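Local coordinates for protein glutamyl endopeptidase (Staphylococcus epidermidis, PDB 6PYM) that probably cuts polypeptide chains on the carbonyl side of glutamate and aspartate, as a secreted trypsin-like serine protease, at residues A[43-48]-A[94-99]; A[37-42]-A[170-175]; A[118-123]-A[195-200]; A[47-52]-A[181-186]. The protein carries 1 engineered substitution. One frame throughout, in Å; residues are numbered along the deposited sequence.

Contact 1: A[43-48]-A[94-99]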
loop_
_atom_site.group_PDB
_atom_site.type_symbol
_atom_site.label_atom_id
_atom_site.label_comp_id
_atom_site.label_asym_id
_atom_site.label_seq_id
_atom_site.Cartn_x
_atom_site.Cartn_y
_atom_site.Cartn_z
ATOM N N GLU A 43 -13.703 3.563 4.345
ATOM C CA GLU A 43 -14.117 3.580 5.745
ATOM C C GLU A 43 -13.566 2.395 6.529
ATOM O O GLU A 43 -13.156 2.542 7.687
ATOM C CB GLU A 43 -15.644 3.599 5.820
ATOM C CG GLU A 43 -16.174 3.676 7.239
ATOM C CD GLU A 43 -16.189 5.091 7.779
ATOM O OE1 GLU A 43 -15.633 5.997 7.123
ATOM O OE2 GLU A 43 -16.767 5.300 8.866
ATOM N N ASN A 44 -13.575 1.204 5.926
ATOM C CA ASN A 44 -13.111 -0.010 6.592
ATOM C C ASN A 44 -12.104 -0.784 5.751
ATOM O O ASN A 44 -11.972 -1.997 5.932
ATOM C CB ASN A 44 -14.282 -0.936 6.943
ATOM C CG ASN A 44 -15.278 -0.281 7.874
ATOM O OD1 ASN A 44 -14.975 -0.041 9.041
ATOM N ND2 ASN A 44 -16.472 0.015 7.362
ATOM N N GLU A 45 -11.406 -0.132 4.824
ATOM C CA GLU A 45 -10.709 -0.883 3.788
ATOM C C GLU A 45 -9.306 -0.365 3.532
ATOM O O GLU A 45 -9.077 0.850 3.456
ATOM C CB GLU A 45 -11.467 -0.833 2.457
ATOM C CG GLU A 45 -12.761 -1.638 2.439
ATOM C CD GLU A 45 -13.960 -0.900 3.018
ATOM O OE1 GLU A 45 -13.931 0.344 3.136
ATOM O OE2 GLU A 45 -14.950 -1.599 3.332
ATOM N N ILE A 46 -8.387 -1.309 3.341
ATOM C CA ILE A 46 -7.059 -1.030 2.813
ATOM C C ILE A 46 -6.884 -1.810 1.518
ATOM O O ILE A 46 -7.564 -2.808 1.264
ATOM C CB ILE A 46 -5.911 -1.358 3.799
ATOM C CG1 ILE A 46 -5.745 -2.868 3.987
ATOM C CG2 ILE A 46 -6.132 -0.671 5.139
ATOM C CD1 ILE A 46 -4.407 -3.260 4.602
ATOM N N LEU A 47 -5.946 -1.343 0.698
ATOM C CA LEU A 47 -5.399 -2.129 -0.399
ATOM C C LEU A 47 -4.032 -2.667 -0.002
ATOM O O LEU A 47 -3.246 -1.987 0.670
ATOM C CB LEU A 47 -5.235 -1.299 -1.670
ATOM C CG LEU A 47 -6.512 -0.598 -2.137
ATOM C CD1 LEU A 47 -6.250 0.178 -3.419
ATOM C CD2 LEU A 47 -7.674 -1.573 -2.285
ATOM N N THR A 48 -3.754 -3.888 -0.444
ATOM C CA THR A 48 -2.456 -4.528 -0.301
ATOM C C THR A 48 -2.353 -5.597 -1.394
ATOM O O THR A 48 -3.120 -5.579 -2.364
ATOM C CB THR A 48 -2.274 -5.042 1.139
ATOM O OG1 THR A 48 -0.951 -5.556 1.303
ATOM C CG2 THR A 48 -3.285 -6.130 1.466
ATOM N N LEU A 94 -3.347 -7.943 -6.195
ATOM C CA LEU A 94 -4.108 -6.891 -5.525
ATOM C C LEU A 94 -5.238 -7.504 -4.716
ATOM O O LEU A 94 -5.984 -8.350 -5.224
ATOM C CB LEU A 94 -4.713 -5.935 -6.550
ATOM C CG LEU A 94 -5.584 -4.809 -5.984
ATOM C CD1 LEU A 94 -4.771 -3.858 -5.097
ATOM C CD2 LEU A 94 -6.274 -4.063 -7.121
ATOM N N ALA A 95 -5.396 -7.050 -3.480
ATOM C CA ALA A 95 -6.528 -7.442 -2.660
ATOM C C ALA A 95 -6.983 -6.263 -1.820
ATOM O O ALA A 95 -6.178 -5.417 -1.410
ATOM C CB ALA A 95 -6.173 -8.605 -1.728
ATOM N N ILE A 96 -8.289 -6.209 -1.572
ATOM C CA ILE A 96 -8.846 -5.356 -0.532
ATOM C C ILE A 96 -8.857 -6.166 0.749
ATOM O O ILE A 96 -9.259 -7.338 0.748
ATOM C CB ILE A 96 -10.278 -4.919 -0.886
ATOM C CG1 ILE A 96 -10.308 -4.120 -2.193
ATOM C CG2 ILE A 96 -10.898 -4.139 0.275
ATOM C CD1 ILE A 96 -11.716 -3.913 -2.755
ATOM N N LEU A 97 -8.418 -5.561 1.841
ATOM C CA LEU A 97 -8.621 -6.134 3.165
ATOM C C LEU A 97 -9.578 -5.214 3.904
ATOM O O LEU A 97 -9.260 -4.046 4.156
ATOM C CB LEU A 97 -7.318 -6.291 3.944
ATOM C CG LEU A 97 -7.492 -6.859 5.359
ATOM C CD1 LEU A 97 -8.007 -8.296 5.337
ATOM C CD2 LEU A 97 -6.197 -6.776 6.126
ATOM N N ARG A 98 -10.765 -5.728 4.210
ATOM C CA ARG A 98 -11.688 -5.025 5.082
ATOM C C ARG A 98 -11.303 -5.342 6.516
ATOM O O ARG A 98 -11.045 -6.504 6.845
ATOM C CB ARG A 98 -13.111 -5.497 4.794
ATOM C CG ARG A 98 -14.202 -4.778 5.557
ATOM C CD ARG A 98 -15.548 -5.022 4.886
ATOM N NE ARG A 98 -15.631 -4.311 3.613
ATOM C CZ ARG A 98 -16.178 -4.804 2.507
ATOM N NH1 ARG A 98 -16.695 -6.024 2.499
ATOM N NH2 ARG A 98 -16.201 -4.069 1.404
ATOM N N VAL A 99 -11.240 -4.315 7.358
ATOM C CA VAL A 99 -10.861 -4.469 8.753
ATOM C C VAL A 99 -12.038 -4.105 9.647
ATOM O O VAL A 99 -12.906 -3.302 9.286
ATOM C CB VAL A 99 -9.613 -3.637 9.127
ATOM C CG1 VAL A 99 -8.391 -4.152 8.381
ATOM C CG2 VAL A 99 -9.834 -2.156 8.840
#
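Strand Glu45 to Thr48 runs antiparallel to Ala95 to Val99, a pairing of neighbours in the closed, six-stranded barrel of a trypsin-like peptidase. The axes of the two short strands approach to 4.7 Å, and their N-to-C directions differ by 149°. Ile46 with Leu97 and Thr48 with Ala95 are hydrogen-bonded pairs; between and beside them come the non-hydrogen-bonded pairs Leu47 with Ile96 and Glu45 with Arg98. Each hydrogen-bonded pair is closed both ways, as by Leu97 N to Ile46 O at 2.9 Å, and the ladder runs on into the preceding turn through Val99 N to Asn44 O at 2.8 Å.

On one face Ile46 and Leu97 lie side by side, Ile46 CG1 resting on Leu97 CB at 3.8 Å, while Ile46 and Val99 also meet Ile108 of helix 108-111. On the other face Leu47 CD2 touches Ile96 CG1 at 3.7 Å; Leu206 and Phe205 of helix 200-209 pack against Leu47 and Ile96 respectively.

The polar end of this second face is built on Glu45. A bend at its second torsion (84°) folds the carboxylate back, so that OE1 receives Asn44 N from above the carboxylate plane. Arg98 NH1 forms a second salt bridge, to Glu84, so that two carboxylates share the guanidinium. Carboxylate and guanidinium of Glu45 and Arg98 stand 83° apart and meet through one oxygen: the anti lone pair of Glu45 OE2 takes Arg98 NE at 2.8 Å, in the guanidinium plane, with a weak second bond from Arg98 NH2 at 3.4 Å.

Contact 2: A[37-42]-A[170-175]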
loop_
_atom_site.group_PDB
_atom_site.type_symbol
_atom_site.label_atom_id
_atom_site.label_comp_id
_atom_site.label_asym_id
_atom_site.label_seq_id
_atom_site.Cartn_x
_atom_site.Cartn_y
_atom_site.Cartn_z
ATOM N N SER A 37 2.958 -3.986 3.755
ATOM C CA SER A 37 2.494 -2.614 3.693
ATOM C C SER A 37 1.108 -2.582 3.059
ATOM O O SER A 37 0.647 -3.553 2.454
ATOM C CB SER A 37 3.459 -1.770 2.854
ATOM O OG SER A 37 4.788 -1.840 3.363
ATOM N N GLY A 38 0.460 -1.434 3.163
ATOM C CA GLY A 38 -0.817 -1.239 2.515
ATOM C C GLY A 38 -1.212 0.213 2.598
ATOM O O GLY A 38 -0.453 1.049 3.092
ATOM N N VAL A 39 -2.431 0.514 2.151
ATOM C CA VAL A 39 -2.895 1.901 2.154
ATOM C C VAL A 39 -4.390 1.940 2.441
ATOM O O VAL A 39 -5.176 1.220 1.812
ATOM C CB VAL A 39 -2.508 2.632 0.847
ATOM C CG1 VAL A 39 -3.100 1.952 -0.393
ATOM C CG2 VAL A 39 -2.896 4.105 0.912
ATOM N N VAL A 40 -4.784 2.786 3.394
ATOM C CA VAL A 40 -6.199 2.969 3.700
ATOM C C VAL A 40 -6.871 3.715 2.558
ATOM O O VAL A 40 -6.404 4.782 2.148
ATOM C CB VAL A 40 -6.375 3.755 5.009
ATOM C CG1 VAL A 40 -7.860 4.002 5.280
ATOM C CG2 VAL A 40 -5.720 3.026 6.171
ATOM N N VAL A 41 -7.997 3.180 2.067
ATOM C CA VAL A 41 -8.699 3.766 0.923
ATOM C C VAL A 41 -10.200 3.934 1.134
ATOM O O VAL A 41 -10.878 4.508 0.276
ATOM C CB VAL A 41 -8.440 2.998 -0.389
ATOM C CG1 VAL A 41 -6.968 2.981 -0.740
ATOM C CG2 VAL A 41 -8.987 1.580 -0.311
ATOM N N GLY A 42 -10.735 3.433 2.243
ATOM C CA GLY A 42 -12.155 3.560 2.513
ATOM C C GLY A 42 -12.424 3.406 3.993
ATOM O O GLY A 42 -11.520 3.136 4.789
ATOM N N GLY A 170 2.659 -4.276 -1.098
ATOM C CA GLY A 170 1.424 -3.587 -0.782
ATOM C C GLY A 170 1.545 -2.083 -0.662
ATOM O O GLY A 170 0.525 -1.407 -0.475
ATOM N N SER A 171 2.751 -1.538 -0.785
ATOM C CA SER A 171 2.948 -0.111 -0.569
ATOM C C SER A 171 2.255 0.695 -1.658
ATOM O O SER A 171 2.341 0.349 -2.843
ATOM C CB SER A 171 4.429 0.249 -0.643
ATOM O OG SER A 171 5.194 -0.247 0.438
ATOM N N PRO A 172 1.634 1.818 -1.308
ATOM C CA PRO A 172 1.100 2.696 -2.347
ATOM C C PRO A 172 2.210 3.328 -3.175
ATOM O O PRO A 172 3.274 3.700 -2.664
ATOM C CB PRO A 172 0.335 3.760 -1.555
ATOM C CG PRO A 172 0.976 3.755 -0.209
ATOM C CD PRO A 172 1.349 2.325 0.047
ATOM N N VAL A 173 1.929 3.456 -4.469
ATOM C CA VAL A 173 2.735 4.210 -5.419
ATOM C C VAL A 173 2.024 5.542 -5.601
ATOM O O VAL A 173 0.866 5.568 -6.027
ATOM C CB VAL A 173 2.822 3.479 -6.768
ATOM C CG1 VAL A 173 3.796 4.196 -7.697
ATOM C CG2 VAL A 173 3.182 2.008 -6.593
ATOM N N PHE A 174 2.688 6.642 -5.257
ATOM C CA PHE A 174 2.083 7.967 -5.302
ATOM C C PHE A 174 2.655 8.772 -6.463
ATOM O O PHE A 174 3.871 8.778 -6.692
ATOM C CB PHE A 174 2.371 8.749 -4.017
ATOM C CG PHE A 174 1.647 8.249 -2.799
ATOM C CD1 PHE A 174 0.297 8.487 -2.619
ATOM C CD2 PHE A 174 2.335 7.577 -1.798
ATOM C CE1 PHE A 174 -0.360 8.043 -1.472
ATOM C CE2 PHE A 174 1.686 7.132 -0.650
ATOM C CZ PHE A 174 0.337 7.371 -0.486
ATOM N N ASN A 175 1.776 9.490 -7.171
ATOM C CA ASN A 175 2.238 10.501 -8.112
ATOM C C ASN A 175 2.566 11.808 -7.385
ATOM O O ASN A 175 2.516 11.905 -6.153
ATOM C CB ASN A 175 1.242 10.691 -9.259
ATOM C CG ASN A 175 -0.103 11.243 -8.807
ATOM O OD1 ASN A 175 -0.231 11.800 -7.716
ATOM N ND2 ASN A 175 -1.113 11.103 -9.666
#
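The segment that follows the nucleophile position in this trypsin-like peptidase, Gly170-Ser171-Pro172, lies against Ser37, Gly38 and Val39 of strand 34-42 in the first barrel. The active-site position just before it, Ala169, is an engineered replacement of the serine. No clear hydrogen bond links the two segments; backbones meet instead through a reciprocal pair of CA-H...O contacts. Gly170 CA reaches Ser37 O at 3.3 Å, and Gly38 CA comes equally near to Gly170 O. Gly170, with no side chain and a positive phi (95°), is what lets the main chains draw this close.

Next to this pair the two serines pack closely, with Ser171 OG 3.3 Å from Ser37 CB. Ser171 OG is bonded to Asn168 O and Ser37 OG to Gly167 O, both in the preceding loop, while Ser37 OG is also bonded to Tyr134 N, just past strand 128-133. Gly167 to Ala169 correspond to the oxyanion-hole stretch of this family; Ser37 ties it to the barrel through Gly167 O and a backbone bond to Ala169.

Further along, the interface turns apolar. Val39 and Pro172 cross at a slant, and Val39 also touches Ile183, whereas Val22 packs on the proline. The valine presents its branch point to the proline ring instead of a single methyl: Val39 CB is 3.8 Å from Pro172 CG, with Val39 CG2 at 4.0 Å from that same Pro172 CG.

Contact 3: A[118-123]-A[195-200]; sequences SSNTDT and SVYIND
Asn120 lays its side-chain amide against the phenol end of Tyr197, the two coming from opposite directions with amide and ring planes 38° apart. The overlap is oblique: Asn120 CG lies 3.4 Å from Tyr197 CE1, and Asn120 CB is as near to Tyr197 OH. Tyr197 reaches this loop because its first torsion (chi1 -175°) extends the ring away from the backbone N, and there Thr123 CB also meets Tyr197 OH at 3.8 Å.

Both ends of the amide are engaged, which fixes its rotation. Asn120 ND2 donates to Ile198 O at 2.9 Å, a nearly straight bond that reaches the carbonyl from above its plane, and ND2 also bonds Ile181 O. On the other side Thr123 OG1 gives its proton to Asn120 OD1 at 2.6 Å, in the carbonyl plane and on a lone pair. The backbone is steadied as well, since Ser118 OG accepts from Asn120 N at 2.9 Å.

Ile198 O has a second donor in Gln203 NE2, from the helix that Asn199 caps by its bond to Val202 N. A loop asparagine thus bridges Ile198, just past strand 192-197, and neighbouring strand 180-188, within an ST turn that faces an inverse gamma turn centred on Ile198.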
loop_
_atom_site.group_PDB
_atom_site.type_symbol
_atom_site.label_atom_id
_atom_site.label_comp_id
_atom_site.label_asym_id
_atom_site.label_seq_id
_atom_site.Cartn_x
_atom_site.Cartn_y
_atom_site.Cartn_z
ATOM N N SER A 118 -5.688 7.839 -8.013
ATOM C CA SER A 118 -5.632 8.508 -9.308
ATOM C C SER A 118 -6.507 7.797 -10.333
ATOM O O SER A 118 -6.564 6.567 -10.383
ATOM C CB SER A 118 -4.194 8.528 -9.817
ATOM O OG SER A 118 -4.117 9.161 -11.084
ATOM N N SER A 119 -7.182 8.593 -11.170
ATOM C CA SER A 119 -7.834 8.053 -12.354
ATOM C C SER A 119 -6.822 7.526 -13.360
ATOM O O SER A 119 -7.195 6.763 -14.260
ATOM C CB SER A 119 -8.654 9.147 -13.032
ATOM O OG SER A 119 -7.786 10.091 -13.635
ATOM N N ASN A 120 -5.556 7.926 -13.223
ATOM C CA ASN A 120 -4.456 7.511 -14.086
ATOM C C ASN A 120 -4.589 8.022 -15.517
ATOM O O ASN A 120 -3.875 7.562 -16.408
ATOM C CB ASN A 120 -4.185 6.002 -14.015
ATOM C CG ASN A 120 -3.293 5.636 -12.842
ATOM O OD1 ASN A 120 -2.280 6.288 -12.608
ATOM N ND2 ASN A 120 -3.669 4.606 -12.095
ATOM N N THR A 121 -5.453 9.016 -15.740
ATOM C CA THR A 121 -5.631 9.572 -17.080
ATOM C C THR A 121 -4.359 10.242 -17.594
ATOM O O THR A 121 -4.132 10.289 -18.810
ATOM C CB THR A 121 -6.809 10.557 -17.095
ATOM O OG1 THR A 121 -7.069 10.975 -18.441
ATOM C CG2 THR A 121 -6.502 11.775 -16.250
ATOM N N ASP A 122 -3.518 10.755 -16.697
ATOM C CA ASP A 122 -2.326 11.502 -17.073
ATOM C C ASP A 122 -1.031 10.734 -16.859
ATOM O O ASP A 122 0.038 11.256 -17.183
ATOM C CB ASP A 122 -2.256 12.814 -16.284
ATOM C CG ASP A 122 -3.370 13.769 -16.637
ATOM O OD1 ASP A 122 -3.669 13.908 -17.836
ATOM O OD2 ASP A 122 -3.947 14.380 -15.715
ATOM N N THR A 123 -1.093 9.517 -16.327
ATOM C CA THR A 123 0.115 8.824 -15.888
ATOM C C THR A 123 0.902 8.316 -17.087
ATOM O O THR A 123 0.338 7.706 -18.000
ATOM C CB THR A 123 -0.280 7.673 -14.968
ATOM O OG1 THR A 123 -1.082 8.205 -13.907
ATOM C CG2 THR A 123 0.950 6.981 -14.377
ATOM N N SER A 195 4.353 -2.749 -9.766
ATOM C CA SER A 195 3.116 -2.497 -9.052
ATOM C C SER A 195 1.930 -2.905 -9.913
ATOM O O SER A 195 2.021 -3.012 -11.145
ATOM C CB SER A 195 2.988 -1.014 -8.696
ATOM O OG SER A 195 2.836 -0.203 -9.855
ATOM N N VAL A 196 0.810 -3.145 -9.238
ATOM C CA VAL A 196 -0.481 -3.273 -9.901
ATOM C C VAL A 196 -0.947 -1.878 -10.268
ATOM O O VAL A 196 -1.170 -1.036 -9.391
ATOM C CB VAL A 196 -1.515 -3.961 -9.000
ATOM C CG1 VAL A 196 -2.835 -4.138 -9.759
ATOM C CG2 VAL A 196 -0.987 -5.292 -8.505
ATOM N N TYR A 197 -1.106 -1.636 -11.565
ATOM C CA TYR A 197 -1.543 -0.344 -12.071
ATOM C C TYR A 197 -3.049 -0.213 -11.897
ATOM O O TYR A 197 -3.807 -1.108 -12.288
ATOM C CB TYR A 197 -1.195 -0.283 -13.552
ATOM C CG TYR A 197 -1.452 1.026 -14.249
ATOM C CD1 TYR A 197 -1.037 2.230 -13.699
ATOM C CD2 TYR A 197 -2.068 1.051 -15.490
ATOM C CE1 TYR A 197 -1.239 3.424 -14.356
ATOM C CE2 TYR A 197 -2.277 2.245 -16.155
ATOM C CZ TYR A 197 -1.859 3.423 -15.582
ATOM O OH TYR A 197 -2.054 4.616 -16.232
ATOM N N ILE A 198 -3.487 0.896 -11.311
ATOM C CA ILE A 198 -4.908 1.074 -11.051
ATOM C C ILE A 198 -5.579 1.607 -12.315
ATOM O O ILE A 198 -5.856 2.805 -12.448
ATOM C CB ILE A 198 -5.132 1.933 -9.794
ATOM C CG1 ILE A 198 -4.519 1.226 -8.578
ATOM C CG2 ILE A 198 -6.621 2.207 -9.571
ATOM C CD1 ILE A 198 -4.417 2.087 -7.329
ATOM N N ASN A 199 -5.797 0.713 -13.270
ATOM C CA ASN A 199 -6.429 1.074 -14.531
ATOM C C ASN A 199 -7.951 1.107 -14.369
ATOM O O ASN A 199 -8.491 0.982 -13.267
ATOM C CB ASN A 199 -5.940 0.169 -15.659
ATOM C CG ASN A 199 -6.464 -1.252 -15.558
ATOM O OD1 ASN A 199 -7.296 -1.583 -14.714
ATOM N ND2 ASN A 199 -5.988 -2.105 -16.457
ATOM N N ASP A 200 -8.669 1.274 -15.485
ATOM C CA ASP A 200 -10.121 1.433 -15.412
ATOM C C ASP A 200 -10.796 0.201 -14.823
ATOM O O ASP A 200 -11.769 0.320 -14.069
ATOM C CB ASP A 200 -10.694 1.763 -16.791
ATOM C CG ASP A 200 -10.309 3.150 -17.265
ATOM O OD1 ASP A 200 -9.948 3.995 -16.419
ATOM O OD2 ASP A 200 -10.386 3.398 -18.488
#

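Contact 4: A[47-52]-A[181-186]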
loop_
_atom_site.group_PDB
_atom_site.type_symbol
_atom_site.label_atom_id
_atom_site.label_comp_id
_atom_site.label_asym_id
_atom_site.label_seq_id
_atom_site.Cartn_x
_atom_site.Cartn_y
_atom_site.Cartn_z
ATOM N N LEU A 47 -5.946 -1.343 0.698
ATOM C CA LEU A 47 -5.399 -2.129 -0.399
ATOM C C LEU A 47 -4.032 -2.667 -0.002
ATOM O O LEU A 47 -3.246 -1.987 0.670
ATOM C CB LEU A 47 -5.235 -1.299 -1.670
ATOM C CG LEU A 47 -6.512 -0.598 -2.137
ATOM C CD1 LEU A 47 -6.250 0.178 -3.419
ATOM C CD2 LEU A 47 -7.674 -1.573 -2.285
ATOM N N THR A 48 -3.754 -3.888 -0.444
ATOM C CA THR A 48 -2.456 -4.528 -0.301
ATOM C C THR A 48 -2.353 -5.597 -1.394
ATOM O O THR A 48 -3.120 -5.579 -2.364
ATOM C CB THR A 48 -2.274 -5.042 1.139
ATOM O OG1 THR A 48 -0.951 -5.556 1.303
ATOM C CG2 THR A 48 -3.285 -6.130 1.466
ATOM N N ASN A 49 -1.396 -6.516 -1.248
ATOM C CA ASN A 49 -1.217 -7.580 -2.229
ATOM C C ASN A 49 -1.967 -8.848 -1.825
ATOM O O ASN A 49 -2.144 -9.140 -0.640
ATOM C CB ASN A 49 0.252 -7.988 -2.367
ATOM C CG ASN A 49 1.168 -6.882 -2.850
ATOM O OD1 ASN A 49 2.354 -6.905 -2.528
ATOM N ND2 ASN A 49 0.657 -5.948 -3.648
ATOM N N LYS A 50 -2.338 -9.642 -2.837
ATOM C CA LYS A 50 -2.785 -11.011 -2.581
ATOM C C LYS A 50 -1.746 -11.794 -1.802
ATOM O O LYS A 50 -2.081 -12.516 -0.858
ATOM C CB LYS A 50 -3.088 -11.744 -3.889
ATOM C CG LYS A 50 -4.311 -11.224 -4.611
ATOM C CD LYS A 50 -4.488 -11.906 -5.949
ATOM C CE LYS A 50 -5.759 -11.440 -6.628
ATOM N NZ LYS A 50 -5.880 -11.940 -8.021
ATOM N N HIS A 51 -0.477 -11.687 -2.191
ATOM C CA HIS A 51 0.511 -12.546 -1.549
ATOM C C HIS A 51 0.736 -12.160 -0.094
ATOM O O HIS A 51 1.209 -12.988 0.694
ATOM C CB HIS A 51 1.810 -12.650 -2.363
ATOM C CG HIS A 51 2.782 -11.529 -2.152
ATOM N ND1 HIS A 51 2.875 -10.448 -3.004
ATOM C CD2 HIS A 51 3.757 -11.364 -1.224
ATOM C CE1 HIS A 51 3.851 -9.655 -2.595
ATOM N NE2 HIS A 51 4.399 -10.185 -1.515
ATOM N N VAL A 52 0.396 -10.927 0.283
ATOM C CA VAL A 52 0.432 -10.530 1.687
ATOM C C VAL A 52 -0.730 -11.159 2.449
ATOM O O VAL A 52 -0.525 -11.862 3.447
ATOM C CB VAL A 52 0.443 -8.997 1.819
ATOM C CG1 VAL A 52 0.241 -8.573 3.275
ATOM C CG2 VAL A 52 1.753 -8.428 1.297
ATOM N N ILE A 181 -1.414 5.730 -7.697
ATOM C CA ILE A 181 -1.490 5.265 -9.077
ATOM C C ILE A 181 -1.359 3.750 -9.185
ATOM O O ILE A 181 -1.732 3.180 -10.225
ATOM C CB ILE A 181 -0.435 5.959 -9.970
ATOM C CG1 ILE A 181 0.990 5.584 -9.547
ATOM C CG2 ILE A 181 -0.653 7.472 -9.985
ATOM C CD1 ILE A 181 2.059 6.132 -10.488
ATOM N N GLY A 182 -0.828 3.090 -8.159
ATOM C CA GLY A 182 -0.612 1.655 -8.189
ATOM C C GLY A 182 -0.314 1.143 -6.798
ATOM O O GLY A 182 -0.161 1.917 -5.849
ATOM N N ILE A 183 -0.242 -0.183 -6.693
ATOM C CA ILE A 183 0.070 -0.871 -5.442
ATOM C C ILE A 183 1.295 -1.739 -5.707
ATOM O O ILE A 183 1.225 -2.703 -6.482
ATOM C CB ILE A 183 -1.117 -1.704 -4.932
ATOM C CG1 ILE A 183 -2.352 -0.817 -4.681
ATOM C CG2 ILE A 183 -0.729 -2.500 -3.689
ATOM C CD1 ILE A 183 -2.180 0.226 -3.581
ATOM N N HIS A 184 2.415 -1.398 -5.074
ATOM C CA HIS A 184 3.654 -2.141 -5.250
ATOM C C HIS A 184 3.455 -3.605 -4.879
ATOM O O HIS A 184 2.771 -3.919 -3.904
ATOM C CB HIS A 184 4.708 -1.536 -4.326
ATOM C CG HIS A 184 5.988 -2.285 -4.327
ATOM N ND1 HIS A 184 6.893 -2.211 -5.364
ATOM C CD2 HIS A 184 6.485 -3.180 -3.445
ATOM C CE1 HIS A 184 7.908 -3.012 -5.102
ATOM N NE2 HIS A 184 7.685 -3.614 -3.944
ATOM N N TYR A 185 4.080 -4.513 -5.641
ATOM C CA TYR A 185 4.058 -5.924 -5.244
ATOM C C TYR A 185 5.411 -6.625 -5.201
ATOM O O TYR A 185 5.508 -7.665 -4.537
ATOM C CB TYR A 185 3.063 -6.759 -6.074
ATOM C CG TYR A 185 3.426 -6.982 -7.521
ATOM C CD1 TYR A 185 4.209 -8.069 -7.913
ATOM C CD2 TYR A 185 2.946 -6.130 -8.505
ATOM C CE1 TYR A 185 4.520 -8.279 -9.247
ATOM C CE2 TYR A 185 3.250 -6.333 -9.837
ATOM C CZ TYR A 185 4.029 -7.412 -10.201
ATOM O OH TYR A 185 4.341 -7.629 -11.526
ATOM N N GLY A 186 6.448 -6.107 -5.849
ATOM C CA GLY A 186 7.737 -6.782 -5.846
ATOM C C GLY A 186 8.578 -6.283 -7.007
ATOM O O GLY A 186 8.321 -5.214 -7.547
#
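The His51 ring meets Tyr185 O at its edge, near the ring plane, with His51 CE1 only 3.2 Å from that oxygen; Val52 CG2 lies over one ring face, towards the rim, as Gly186 N does on the His184 ring. The His51 side chain swings into place by setting CG between the backbone N and the carbonyl carbon (chi1 83°), and its ND1 is hydrogen-bonded to Asp93 OD2. The amide of Asn49 stands 78° from the Tyr185 ring plane and touches that residue at its root, Asn49 ND2 to Tyr185 CB measuring 3.5 Å. The same ND2 donates to His184 O at 2.9 Å, with the acceptor close to the amide plane, and more weakly to Asp93 O.

Towards strand 45-48 the contact turns apolar. Ile183 crosses Leu47 at about a right angle, Ile183 CD1 lying 3.9 Å from Leu47 CB, while Ile183 CG2 sits 3.7 Å from Asn49 ND2.

Chemically, the backbone carbonyl beside CE1 recalls the C-H...O contact made by the catalytic histidine in trypsin-like proteases. His51 and Asp93 are the predicted relay pair, so this carbonyl, together with the aspartate at ND1, probably orients the imidazole towards the nucleophile position.

In the fold
Contacts 2 and 4 join the two halves of the fold, the closed barrel and the larger sheet; the centres of the two contacts lie about 8 Å apart, and they meet through Thr48 OG1 with Ser37 O and Gly170 N with His184 O. Contact 1 lies within the barrel, about 10 Å from contact 2, and shares strand 45-48 with contact 4. Contact 3, about 18 Å from contact 1, joins the loop 118-123 to the second sheet, where strands 180-188 and 192-197 are neighbours. Along the chain contact 1 is nested inside contact 2, whereas contacts 2, 3 and 4 cross one another. The predicted relay residues therefore lie where the barrel and the second sheet meet.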